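3'3'-cGAMP-specific phosphodiesterase 3 (Vibrio cholerae O1 biovar El Tor str. N16961, PDB 5Z7C) is a mainly helical member of the HD-domain family, carrying two HD-type regions in a single polypeptide chain. Local coordinates at residues Ile45-Ile50 against Leu73-Gly78; Asp175-Gly180 against Ile198-Gln203. The protein carries 2 engineered substitutions. All blocks are in the same frame, centred on the assembly; numbering follows the deposited sequence.

Contact 1: residues Ile45-Ile50 against Leu73-Gly78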
loop_
_atom_site.group_PDB
_atom_site.type_symbol
_atom_site.label_atom_id
_atom_site.label_comp_id
_atom_site.label_asym_id
_atom_site.label_seq_id
_atom_site.Cartn_x
_atom_site.Cartn_y
_atom_site.Cartn_z
ATOM N N ILE A 45 -4.592 -5.103 -9.312
ATOM C CA ILE A 45 -4.669 -6.472 -9.706
ATOM C C ILE A 45 -5.130 -6.595 -11.119
ATOM O O ILE A 45 -4.605 -7.374 -11.861
ATOM C CB ILE A 45 -5.603 -7.224 -8.802
ATOM C CG1 ILE A 45 -5.067 -7.196 -7.389
ATOM C CG2 ILE A 45 -5.666 -8.630 -9.188
ATOM C CD1 ILE A 45 -3.656 -7.624 -7.301
ATOM N N ARG A 46 -6.134 -5.822 -11.475
ATOM C CA ARG A 46 -6.681 -5.806 -12.815
ATOM C C ARG A 46 -5.719 -5.316 -13.864
ATOM O O ARG A 46 -5.734 -5.801 -14.964
ATOM C CB ARG A 46 -7.971 -5.030 -12.846
ATOM C CG ARG A 46 -9.090 -5.770 -12.185
ATOM C CD ARG A 46 -10.414 -5.068 -12.313
ATOM N NE ARG A 46 -10.320 -3.687 -11.903
ATOM C CZ ARG A 46 -10.634 -3.247 -10.699
ATOM N NH1 ARG A 46 -11.072 -4.076 -9.781
ATOM N NH2 ARG A 46 -10.505 -1.977 -10.420
ATOM N N CYS A 47 -4.898 -4.342 -13.540
ATOM C CA CYS A 47 -3.920 -3.881 -14.489
ATOM C C CYS A 47 -2.966 -4.970 -14.777
ATOM O O CYS A 47 -2.514 -5.120 -15.880
ATOM C CB CYS A 47 -3.129 -2.725 -13.941
ATOM S SG CYS A 47 -4.137 -1.245 -13.617
ATOM N N CYS A 48 -2.615 -5.708 -13.754
ATOM C CA CYS A 48 -1.640 -6.748 -13.922
ATOM C C CYS A 48 -2.168 -7.728 -14.892
ATOM O O CYS A 48 -1.481 -8.185 -15.766
ATOM C CB CYS A 48 -1.450 -7.474 -12.616
ATOM S SG CYS A 48 0.236 -8.152 -12.490
ATOM N N TRP A 49 -3.407 -8.069 -14.704
ATOM C CA TRP A 49 -4.007 -9.006 -15.559
ATOM C C TRP A 49 -4.072 -8.492 -16.971
ATOM O O TRP A 49 -3.766 -9.213 -17.883
ATOM C CB TRP A 49 -5.384 -9.295 -15.020
ATOM C CG TRP A 49 -6.182 -10.084 -15.899
ATOM C CD1 TRP A 49 -6.980 -9.629 -16.851
ATOM C CD2 TRP A 49 -6.265 -11.493 -15.938
ATOM N NE1 TRP A 49 -7.578 -10.648 -17.493
ATOM C CE2 TRP A 49 -7.147 -11.817 -16.947
ATOM C CE3 TRP A 49 -5.678 -12.516 -15.214
ATOM C CZ2 TRP A 49 -7.461 -13.111 -17.258
ATOM C CZ3 TRP A 49 -5.988 -13.786 -15.525
ATOM C CH2 TRP A 49 -6.868 -14.081 -16.534
ATOM N N ILE A 50 -4.494 -7.255 -17.165
ATOM C CA ILE A 50 -4.504 -6.687 -18.488
ATOM C C ILE A 50 -3.119 -6.554 -19.049
ATOM O O ILE A 50 -2.868 -6.930 -20.154
ATOM C CB ILE A 50 -5.135 -5.304 -18.454
ATOM C CG1 ILE A 50 -6.577 -5.401 -18.011
ATOM C CG2 ILE A 50 -5.099 -4.642 -19.798
ATOM C CD1 ILE A 50 -7.147 -4.110 -17.640
ATOM N N LEU A 73 2.311 -4.173 -10.941
ATOM C CA LEU A 73 1.915 -4.195 -9.555
ATOM C C LEU A 73 2.370 -2.998 -8.766
ATOM O O LEU A 73 1.686 -2.513 -7.924
ATOM C CB LEU A 73 2.428 -5.472 -8.914
ATOM C CG LEU A 73 1.911 -6.823 -9.361
ATOM C CD1 LEU A 73 2.636 -7.907 -8.718
ATOM C CD2 LEU A 73 0.487 -6.958 -9.076
ATOM N N LEU A 74 3.546 -2.524 -9.068
ATOM C CA LEU A 74 4.190 -1.490 -8.314
ATOM C C LEU A 74 4.124 -0.120 -8.932
ATOM O O LEU A 74 4.885 0.731 -8.564
ATOM C CB LEU A 74 5.642 -1.832 -8.151
ATOM C CG LEU A 74 5.989 -2.941 -7.193
ATOM C CD1 LEU A 74 7.445 -3.129 -7.250
ATOM C CD2 LEU A 74 5.583 -2.547 -5.840
ATOM N N LYS A 75 3.227 0.107 -9.860
ATOM C CA LYS A 75 3.232 1.353 -10.589
ATOM C C LYS A 75 2.998 2.577 -9.723
ATOM O O LYS A 75 3.575 3.618 -9.935
ATOM C CB LYS A 75 2.251 1.303 -11.741
ATOM C CG LYS A 75 0.860 1.227 -11.324
ATOM C CD LYS A 75 0.031 0.644 -12.401
ATOM C CE LYS A 75 -1.253 1.362 -12.541
ATOM N NZ LYS A 75 -2.204 0.967 -11.505
ATOM N N ASP A 76 2.171 2.411 -8.711
ATOM C CA ASP A 76 1.705 3.487 -7.872
ATOM C C ASP A 76 2.481 3.593 -6.586
ATOM O O ASP A 76 2.051 4.207 -5.656
ATOM C CB ASP A 76 0.247 3.265 -7.547
ATOM C CG ASP A 76 -0.627 3.339 -8.746
ATOM O OD1 ASP A 76 -0.206 3.908 -9.740
ATOM O OD2 ASP A 76 -1.744 2.841 -8.699
ATOM N N ALA A 77 3.629 2.969 -6.544
ATOM C CA ALA A 77 4.412 2.893 -5.345
ATOM C C ALA A 77 4.815 4.269 -4.926
ATOM O O ALA A 77 4.868 4.573 -3.759
ATOM C CB ALA A 77 5.601 2.079 -5.594
ATOM N N GLY A 78 5.058 5.103 -5.913
ATOM C CA GLY A 78 5.407 6.491 -5.722
ATOM C C GLY A 78 4.369 7.368 -5.070
ATOM O O GLY A 78 4.719 8.274 -4.344
#

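Contact 2: residues Asp175-Gly180 against Ile198-Gln203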
loop_
_atom_site.group_PDB
_atom_site.type_symbol
_atom_site.label_atom_id
_atom_site.label_comp_id
_atom_site.label_asym_id
_atom_site.label_seq_id
_atom_site.Cartn_x
_atom_site.Cartn_y
_atom_site.Cartn_z
ATOM N N ASP A 175 4.204 7.786 -16.918
ATOM C CA ASP A 175 3.359 8.881 -17.319
ATOM C C ASP A 175 3.824 9.588 -18.568
ATOM O O ASP A 175 3.337 10.633 -18.910
ATOM C CB ASP A 175 3.187 9.838 -16.172
ATOM C CG ASP A 175 2.225 9.332 -15.155
ATOM O OD1 ASP A 175 1.086 9.055 -15.516
ATOM O OD2 ASP A 175 2.591 9.194 -13.989
ATOM N N GLU A 176 4.770 8.993 -19.249
ATOM C CA GLU A 176 5.110 9.426 -20.556
ATOM C C GLU A 176 4.023 9.026 -21.508
ATOM O O GLU A 176 3.258 8.130 -21.257
ATOM C CB GLU A 176 6.432 8.851 -20.970
ATOM C CG GLU A 176 7.482 8.976 -19.918
ATOM C CD GLU A 176 8.136 10.328 -19.866
ATOM O OE1 GLU A 176 7.525 11.296 -20.295
ATOM O OE2 GLU A 176 9.258 10.425 -19.380
ATOM N N HIS A 177 3.964 9.731 -22.622
ATOM C CA HIS A 177 2.911 9.596 -23.589
ATOM C C HIS A 177 3.577 9.373 -24.903
ATOM O O HIS A 177 4.685 9.800 -25.117
ATOM C CB HIS A 177 2.124 10.876 -23.665
ATOM C CG HIS A 177 1.165 11.065 -22.544
ATOM N ND1 HIS A 177 0.871 10.073 -21.649
ATOM C CD2 HIS A 177 0.419 12.125 -22.183
ATOM C CE1 HIS A 177 -0.008 10.516 -20.775
ATOM N NE2 HIS A 177 -0.297 11.761 -21.077
ATOM N N TRP A 178 2.872 8.727 -25.802
ATOM C CA TRP A 178 3.436 8.291 -27.052
ATOM C C TRP A 178 3.919 9.461 -27.851
ATOM O O TRP A 178 4.974 9.415 -28.448
ATOM C CB TRP A 178 2.360 7.577 -27.823
ATOM C CG TRP A 178 2.820 6.964 -29.039
ATOM C CD1 TRP A 178 2.402 7.242 -30.277
ATOM C CD2 TRP A 178 3.784 5.931 -29.162
ATOM N NE1 TRP A 178 3.047 6.467 -31.177
ATOM C CE2 TRP A 178 3.906 5.643 -30.510
ATOM C CE3 TRP A 178 4.563 5.228 -28.262
ATOM C CZ2 TRP A 178 4.763 4.687 -30.983
ATOM C CZ3 TRP A 178 5.413 4.290 -28.738
ATOM C CH2 TRP A 178 5.508 4.022 -30.077
ATOM N N ASN A 179 3.161 10.539 -27.776
ATOM C CA ASN A 179 3.365 11.725 -28.575
ATOM C C ASN A 179 4.382 12.696 -28.026
ATOM O O ASN A 179 4.573 13.752 -28.568
ATOM C CB ASN A 179 2.051 12.427 -28.823
ATOM C CG ASN A 179 1.483 13.035 -27.604
ATOM O OD1 ASN A 179 2.141 13.153 -26.591
ATOM N ND2 ASN A 179 0.237 13.424 -27.686
ATOM N N GLY A 180 5.057 12.295 -26.954
ATOM C CA GLY A 180 6.089 13.117 -26.350
ATOM C C GLY A 180 5.504 14.208 -25.481
ATOM O O GLY A 180 6.167 15.200 -25.178
ATOM N N ILE A 198 2.762 -0.380 -21.712
ATOM C CA ILE A 198 1.786 -1.381 -21.374
ATOM C C ILE A 198 1.055 -1.012 -20.128
ATOM O O ILE A 198 -0.137 -1.169 -20.035
ATOM C CB ILE A 198 2.463 -2.717 -21.148
ATOM C CG1 ILE A 198 3.160 -3.160 -22.413
ATOM C CG2 ILE A 198 1.481 -3.760 -20.771
ATOM C CD1 ILE A 198 4.050 -4.287 -22.204
ATOM N N ALA A 199 1.801 -0.568 -19.141
ATOM C CA ALA A 199 1.205 -0.258 -17.874
ATOM C C ALA A 199 0.240 0.877 -17.925
ATOM O O ALA A 199 -0.825 0.790 -17.366
ATOM C CB ALA A 199 2.252 0.018 -16.884
ATOM N N LEU A 200 0.619 1.962 -18.568
ATOM C CA LEU A 200 -0.258 3.102 -18.636
ATOM C C LEU A 200 -1.511 2.766 -19.365
ATOM O O LEU A 200 -2.589 3.131 -18.973
ATOM C CB LEU A 200 0.434 4.241 -19.348
ATOM C CG LEU A 200 -0.336 5.531 -19.596
ATOM C CD1 LEU A 200 -0.667 6.088 -18.294
ATOM C CD2 LEU A 200 0.440 6.525 -20.363
ATOM N N LEU A 201 -1.349 2.072 -20.459
ATOM C CA LEU A 201 -2.471 1.673 -21.239
ATOM C C LEU A 201 -3.341 0.755 -20.452
ATOM O O LEU A 201 -4.542 0.879 -20.451
ATOM C CB LEU A 201 -1.980 0.961 -22.467
ATOM C CG LEU A 201 -3.031 0.202 -23.237
ATOM C CD1 LEU A 201 -4.234 1.013 -23.419
ATOM C CD2 LEU A 201 -2.460 -0.156 -24.523
ATOM N N ALA A 202 -2.722 -0.177 -19.764
ATOM C CA ALA A 202 -3.474 -1.136 -19.012
ATOM C C ALA A 202 -4.253 -0.416 -17.985
ATOM O O ALA A 202 -5.385 -0.730 -17.736
ATOM C CB ALA A 202 -2.562 -2.046 -18.351
ATOM N N GLN A 203 -3.607 0.541 -17.356
ATOM C CA GLN A 203 -4.203 1.279 -16.272
ATOM C C GLN A 203 -5.398 2.092 -16.660
ATOM O O GLN A 203 -6.389 2.087 -15.978
ATOM C CB GLN A 203 -3.150 2.197 -15.711
ATOM C CG GLN A 203 -3.629 3.145 -14.689
ATOM C CD GLN A 203 -2.700 4.271 -14.541
ATOM O OE1 GLN A 203 -1.518 4.080 -14.369
ATOM N NE2 GLN A 203 -3.215 5.463 -14.618
HETATM O O HOH W 1 -0.992 7.936 -14.056
#

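Contact 1: residues Ile45-Ile50 against Leu73-Gly78
Cys48 and Leu73 form the apolar half of this contact. The sulfur of Cys48 lies against one branch of the leucine, with SG 3.6 Å from Leu73 CD2 and the branch carbon CG of Leu73 only slightly farther from the same sulfur. Because SG is swung opposite the backbone N (chi1 -151°), it leaves the helix toward the leucine, whose CD2 also comes within 4.1 Å of Cys48 CB. The polar half pairs Cys47 with Lys75. Here SG of Cys47 stands 3.6 Å from Lys75 NZ and 4.0 Å from Lys75 CE, so the sulfur lies beside the last carbon and the ammonium group. Bends at the third and fourth torsions of the lysine put NZ between Cys47 SG and the carboxylate of Asp76, which reaches out to it in a salt bridge (Lys75 NZ to Asp76 OD2 3.4 Å), its hydrogen bond weak. No hydrogen bond crosses between the segments. The backbone of 73-78 leaves its helix through a type I turn from Leu74 to Ala77, closed by Ala77 N to Leu74 O. All four touching residues are buried. The contact thus joins helix 43-56 to the end of helix 62-73; helix 255-260 packs on Ile45 and Cys48, while helix 194-211 meets Ile50 and Lys75 and supplies Asp206, the salt-bridge partner of Arg46.

Contact 2: residues Asp175-Gly180 against Ile198-Gln203
Leu200 reaches from helix 194-211 to the loop at Asp175, Glu176 and His177. Its CB already points at the loop, and a chi1 of 177°, with CG opposite the backbone N, carries CG farther out toward it. The two methyl groups make the contacts. CD1 turns to the carboxylate of Asp175, a loose approach with 4.4 Å between Leu200 CD1 and Asp175 OD1. CD2 goes deeper: it lies 3.4 Å from the carbonyl oxygen of Glu176 and 3.8 Å from His177 ND1, with CE1 of the same ring close behind. The methyl meets the imidazole at its edge, in the ring plane, and the two side chains run at about a right angle to each other. One face of that ring carries the carbonyl oxygen of Asp175, 3.6 Å above the plane and displaced toward the rim; the ring also stacks on Trp228. Polar linkage between the segments passes through water, which donates to Asp175 OD1 at 2.8 Å and accepts a weak bond from Gln203 NE2. Farther on, the loop folds into a type I turn from His177 to Gly180, where the glycine has positive phi. The sequence from Asp175 through this turn resembles the glycine-rich HD-GYP signature loop, with Asp175 probably standing where the motif has the second histidine of its His-His-Glu and Glu176 keeping the glutamate; Gln203 probably occupies the place of an aspartate in canonical HD-GYP domains. The contact is consistent with a diverged form of the HD-GYP site, its loop packed against a core helix.

In the fold
Contact 1 is wholly buried, its centre about 11 Å from the centre of the chain, whereas contact 2, its centre about 22 Å from the centre of the chain, is only partly buried. Their chemistry differs: sulfur, leucine and a lysine held by its neighbouring aspartate in the first, a leucine set against a histidine edge and a backbone carbonyl, with a water joining Asp175 and Gln203 beside it, in the second. The two meet through helix 194-211, where Gln203 CA packs on Cys47 SG and Gln203 OE1 lies 3.3 Å from Lys75 CE. Lys75-Asp76 probably stands where HD proteins keep their His-Asp pair, so both contacts appear to border one diverged HD-type pocket.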